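Local coordinates for protein glucosamine--fructose-6-phosphate aminotransferase [isomerizing] (Francisella tularensis subsp. tularensis, PDB 3TBF) that probably makes glucosamine 6-phosphate from fructose 6-phosphate and glutamine, the deposited C-terminal part carrying the two sugar isomerase (SIS) domains, at residues E228-Y239 with I255-L265. Numbering follows the deposited sequence. Where two conformers were deposited one is given.
Sequences EHTIFLGRGLYY and IHAEAYPSGEL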
loop_
_atom_site.group_PDB
_atom_site.type_symbol
_atom_site.label_atom_id
_atom_site.label_comp_id
_atom_site.label_asym_id
_atom_site.label_seq_id
_atom_site.Cartn_x
_atom_site.Cartn_y
_atom_site.Cartn_z
ATOM N N GLU A 228 -0.876 17.140 -15.884
ATOM C CA GLU A 228 -1.251 15.723 -16.037
ATOM C C GLU A 228 -0.742 14.836 -14.890
ATOM O O GLU A 228 -1.033 13.648 -14.848
ATOM C CB GLU A 228 -0.806 15.180 -17.394
ATOM C CG GLU A 228 -1.300 15.990 -18.608
ATOM C CD GLU A 228 -2.789 15.791 -18.948
ATOM O OE1 GLU A 228 -3.400 14.757 -18.544
ATOM O OE2 GLU A 228 -3.346 16.691 -19.631
ATOM N N HIS A 229 -0.023 15.420 -13.941
ATOM C CA HIS A 229 0.419 14.698 -12.774
ATOM C C HIS A 229 0.168 15.559 -11.571
ATOM O O HIS A 229 0.100 16.788 -11.667
ATOM C CB HIS A 229 1.947 14.398 -12.804
ATOM C CG HIS A 229 2.468 13.861 -14.118
ATOM N ND1 HIS A 229 2.649 12.517 -14.363
ATOM C CD2 HIS A 229 2.905 14.505 -15.229
ATOM C CE1 HIS A 229 3.131 12.350 -15.584
ATOM N NE2 HIS A 229 3.319 13.545 -16.121
ATOM N N THR A 230 0.039 14.892 -10.442
ATOM C CA THR A 230 0.119 15.501 -9.159
ATOM C C THR A 230 0.594 14.473 -8.135
ATOM O O THR A 230 0.216 13.294 -8.159
ATOM C CB THR A 230 -1.264 16.001 -8.680
ATOM O OG1 THR A 230 -1.775 17.005 -9.590
ATOM C CG2 THR A 230 -1.155 16.557 -7.250
ATOM N N ILE A 231 1.370 14.966 -7.187
ATOM C CA ILE A 231 1.750 14.199 -6.050
ATOM C C ILE A 231 1.108 14.671 -4.750
ATOM O O ILE A 231 1.098 15.866 -4.443
ATOM C CB ILE A 231 3.226 14.290 -5.894
ATOM C CG1 ILE A 231 3.867 13.760 -7.186
ATOM C CG2 ILE A 231 3.669 13.554 -4.617
ATOM C CD1 ILE A 231 5.139 13.071 -6.966
ATOM N N PHE A 232 0.572 13.710 -3.996
ATOM C CA PHE A 232 -0.032 13.958 -2.704
ATOM C C PHE A 232 0.904 13.383 -1.639
ATOM O O PHE A 232 1.495 12.312 -1.837
ATOM C CB PHE A 232 -1.395 13.312 -2.587
ATOM C CG PHE A 232 -2.484 14.060 -3.274
ATOM C CD1 PHE A 232 -2.552 14.119 -4.648
ATOM C CD2 PHE A 232 -3.483 14.668 -2.553
ATOM C CE1 PHE A 232 -3.585 14.796 -5.301
ATOM C CE2 PHE A 232 -4.508 15.384 -3.205
ATOM C CZ PHE A 232 -4.546 15.465 -4.570
ATOM N N LEU A 233 1.024 14.098 -0.524
ATOM C CA LEU A 233 1.918 13.732 0.556
ATOM C C LEU A 233 1.256 13.785 1.930
ATOM O O LEU A 233 0.514 14.710 2.233
ATOM C CB LEU A 233 3.128 14.692 0.599
ATOM C CG LEU A 233 4.098 14.666 -0.575
ATOM C CD1 LEU A 233 5.244 15.636 -0.277
ATOM C CD2 LEU A 233 4.623 13.265 -0.891
ATOM N N GLY A 234 1.564 12.806 2.767
ATOM C CA GLY A 234 1.114 12.813 4.154
ATOM C C GLY A 234 1.888 11.757 4.917
ATOM O O GLY A 234 2.453 10.857 4.318
ATOM N N ARG A 235 1.883 11.862 6.234
ATOM C CA ARG A 235 2.584 10.964 7.107
ATOM C C ARG A 235 1.630 10.482 8.157
ATOM O O ARG A 235 0.805 11.249 8.648
ATOM C CB ARG A 235 3.671 11.734 7.838
ATOM C CG ARG A 235 5.071 11.557 7.266
ATOM C CD ARG A 235 6.088 12.099 8.250
ATOM N NE ARG A 235 7.452 11.969 7.780
ATOM C CZ ARG A 235 8.265 10.955 8.059
ATOM N NH1 ARG A 235 7.878 9.929 8.824
ATOM N NH2 ARG A 235 9.481 10.973 7.550
ATOM N N GLY A 236 1.803 9.259 8.619
ATOM C CA GLY A 236 0.970 8.780 9.734
ATOM C C GLY A 236 -0.476 8.605 9.297
ATOM O O GLY A 236 -0.763 8.157 8.168
ATOM N N LEU A 237 -1.394 8.972 10.186
ATOM C CA LEU A 237 -2.800 9.049 9.869
ATOM C C LEU A 237 -3.094 9.744 8.532
ATOM O O LEU A 237 -4.087 9.441 7.922
ATOM C CB LEU A 237 -3.490 9.896 10.924
ATOM C CG LEU A 237 -4.057 9.197 12.142
ATOM C CD1 LEU A 237 -4.303 10.201 13.369
ATOM C CD2 LEU A 237 -5.324 8.529 11.643
ATOM N N TYR A 238 -2.265 10.700 8.106
ATOM C CA TYR A 238 -2.610 11.585 6.979
ATOM C C TYR A 238 -2.108 11.026 5.660
ATOM O O TYR A 238 -2.401 11.574 4.579
ATOM C CB TYR A 238 -2.087 13.016 7.244
ATOM C CG TYR A 238 -2.569 13.454 8.596
ATOM C CD1 TYR A 238 -3.827 13.983 8.741
ATOM C CD2 TYR A 238 -1.820 13.237 9.745
ATOM C CE1 TYR A 238 -4.345 14.292 10.005
ATOM C CE2 TYR A 238 -2.312 13.562 11.017
ATOM C CZ TYR A 238 -3.583 14.074 11.130
ATOM O OH TYR A 238 -4.111 14.386 12.354
ATOM N N TYR A 239 -1.348 9.926 5.742
ATOM C CA TYR A 239 -0.929 9.238 4.553
ATOM C C TYR A 239 -2.159 8.702 3.845
ATOM O O TYR A 239 -2.404 9.083 2.698
ATOM C CB TYR A 239 0.207 8.194 4.801
ATOM C CG TYR A 239 0.467 7.235 3.647
ATOM C CD1 TYR A 239 0.555 7.697 2.342
ATOM C CD2 TYR A 239 0.606 5.864 3.865
ATOM C CE1 TYR A 239 0.760 6.810 1.247
ATOM C CE2 TYR A 239 0.812 4.965 2.782
ATOM C CZ TYR A 239 0.883 5.453 1.479
ATOM O OH TYR A 239 1.096 4.585 0.424
ATOM N N ILE A 255 -6.389 13.465 -13.934
ATOM C CA ILE A 255 -4.986 13.688 -13.662
ATOM C C ILE A 255 -4.351 12.455 -13.015
ATOM O O ILE A 255 -4.950 11.815 -12.157
ATOM C CB ILE A 255 -4.778 14.860 -12.734
ATOM C CG1 ILE A 255 -5.196 16.155 -13.419
ATOM C CG2 ILE A 255 -3.349 14.990 -12.376
ATOM C CD1 ILE A 255 -5.135 17.401 -12.489
ATOM N N HIS A 256 -3.108 12.159 -13.395
ATOM C CA HIS A 256 -2.383 11.063 -12.779
ATOM C C HIS A 256 -1.896 11.482 -11.400
ATOM O O HIS A 256 -0.745 11.888 -11.222
ATOM C CB HIS A 256 -1.209 10.585 -13.652
ATOM C CG HIS A 256 -0.629 9.268 -13.220
ATOM N ND1 HIS A 256 0.430 8.675 -13.866
ATOM C CD2 HIS A 256 -0.965 8.430 -12.209
ATOM C CE1 HIS A 256 0.713 7.528 -13.273
ATOM N NE2 HIS A 256 -0.098 7.370 -12.250
ATOM N N ALA A 257 -2.759 11.325 -10.410
ATOM C CA ALA A 257 -2.462 11.758 -9.075
ATOM C C ALA A 257 -2.007 10.546 -8.353
ATOM O O ALA A 257 -2.617 9.517 -8.496
ATOM C CB ALA A 257 -3.712 12.302 -8.418
ATOM N N GLU A 258 -0.937 10.669 -7.574
ATOM C CA GLU A 258 -0.453 9.605 -6.750
ATOM C C GLU A 258 0.021 10.098 -5.389
ATOM O O GLU A 258 0.678 11.175 -5.273
ATOM C CB GLU A 258 0.726 8.941 -7.460
ATOM C CG GLU A 258 1.093 7.616 -6.797
ATOM C CD GLU A 258 2.278 6.939 -7.445
ATOM O OE1 GLU A 258 2.877 7.608 -8.325
ATOM O OE2 GLU A 258 2.618 5.786 -7.050
ATOM N N ALA A 259 -0.257 9.279 -4.371
ATOM C CA ALA A 259 0.107 9.580 -2.986
ATOM C C ALA A 259 1.306 8.791 -2.520
ATOM O O ALA A 259 1.416 7.599 -2.801
ATOM C CB ALA A 259 -1.049 9.330 -2.050
ATOM N N TYR A 260 2.160 9.461 -1.762
ATOM C CA TYR A 260 3.342 8.833 -1.147
ATOM C C TYR A 260 3.385 9.198 0.328
ATOM O O TYR A 260 3.013 10.320 0.683
ATOM C CB TYR A 260 4.592 9.332 -1.822
ATOM C CG TYR A 260 4.763 8.865 -3.270
ATOM C CD1 TYR A 260 5.420 7.663 -3.573
ATOM C CD2 TYR A 260 4.334 9.664 -4.332
ATOM C CE1 TYR A 260 5.595 7.263 -4.881
ATOM C CE2 TYR A 260 4.481 9.276 -5.625
ATOM C CZ TYR A 260 5.128 8.081 -5.916
ATOM O OH TYR A 260 5.302 7.727 -7.256
ATOM N N PRO A 261 3.778 8.247 1.198
ATOM C CA PRO A 261 4.049 8.629 2.591
ATOM C C PRO A 261 5.240 9.543 2.537
ATOM O O PRO A 261 6.198 9.216 1.840
ATOM C CB PRO A 261 4.437 7.305 3.281
ATOM C CG PRO A 261 4.492 6.250 2.232
ATOM C CD PRO A 261 4.272 6.886 0.882
ATOM N N SER A 262 5.185 10.681 3.211
ATOM C CA SER A 262 6.239 11.688 3.056
ATOM C C SER A 262 7.662 11.201 3.359
ATOM O O SER A 262 8.625 11.704 2.784
ATOM C CB SER A 262 5.916 12.890 3.915
ATOM O OG SER A 262 4.541 13.219 3.760
ATOM N N GLY A 263 7.790 10.224 4.251
ATOM C CA GLY A 263 9.081 9.629 4.556
ATOM C C GLY A 263 9.739 8.788 3.473
ATOM O O GLY A 263 10.901 8.406 3.638
ATOM N N GLU A 264 9.036 8.509 2.367
ATOM C CA GLU A 264 9.507 7.558 1.362
ATOM C C GLU A 264 9.850 8.172 0.001
ATOM O O GLU A 264 10.115 7.444 -0.989
ATOM C CB GLU A 264 8.461 6.470 1.156
ATOM C CG GLU A 264 8.287 5.548 2.346
ATOM C CD GLU A 264 9.487 4.608 2.605
ATOM O OE1 GLU A 264 10.036 4.753 3.753
ATOM O OE2 GLU A 264 9.820 3.734 1.687
ATOM N N LEU A 265 9.879 9.496 -0.038
ATOM C CA LEU A 265 10.251 10.233 -1.232
ATOM C C LEU A 265 11.668 9.931 -1.672
ATOM O O LEU A 265 11.977 9.973 -2.867
ATOM C CB LEU A 265 10.134 11.735 -0.968
ATOM C CG LEU A 265 8.790 12.191 -0.407
ATOM C CD1 LEU A 265 8.700 13.722 -0.363
ATOM C CD2 LEU A 265 7.677 11.541 -1.222
#
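Strands 229-234 and 256-261 pair as the two adjacent parallel strands of a beta-alpha-beta unit, with Thr230 and Phe232 of the first hydrogen-bonded through both N and O to the second. Thr230 N donates to His256 O (3.2 Å) and Phe232 N to Glu258 O (2.8 Å), while Thr230 O and Phe232 O accept from Glu258 N and Tyr260 N, respectively. Ser262 N continues the register to Gly234 O (3.0 Å). Phe232 packs on the face shared with Ala257 and Ala259, its CE1 4.0 Å from Ala257 CB. On the other face Ile231 CG2 meets the edge of the Tyr260 ring at CD2, and Leu233 and Leu265 touch tip to tip, CD2 to CD2 at 3.5 Å. Helix 238-253 is the crossover within the second SIS domain, whose five-stranded parallel sheet has strand order 2-1-3-4-5, with 256-261 at its edge within this chain. From the first turn of that helix Tyr239, with CG anti to its backbone N (chi1 167°), lays its ring against Pro261: Pro261 CG stands 3.8 Å from the centroid of the Tyr239 ring, 13° off its normal, a CH-pi contact over the face. The extended Arg235 chain brings NH2 to 3.3 Å from Gly263 CA, which lies over one guanidinium face; its NE bonds Asn295. At the opposite end of the strands, His229 and His256 hydrogen-bond through ND1 to His256 and His229 of the second subunit, respectively, and His256 NE2 bonds Glu258 of that subunit.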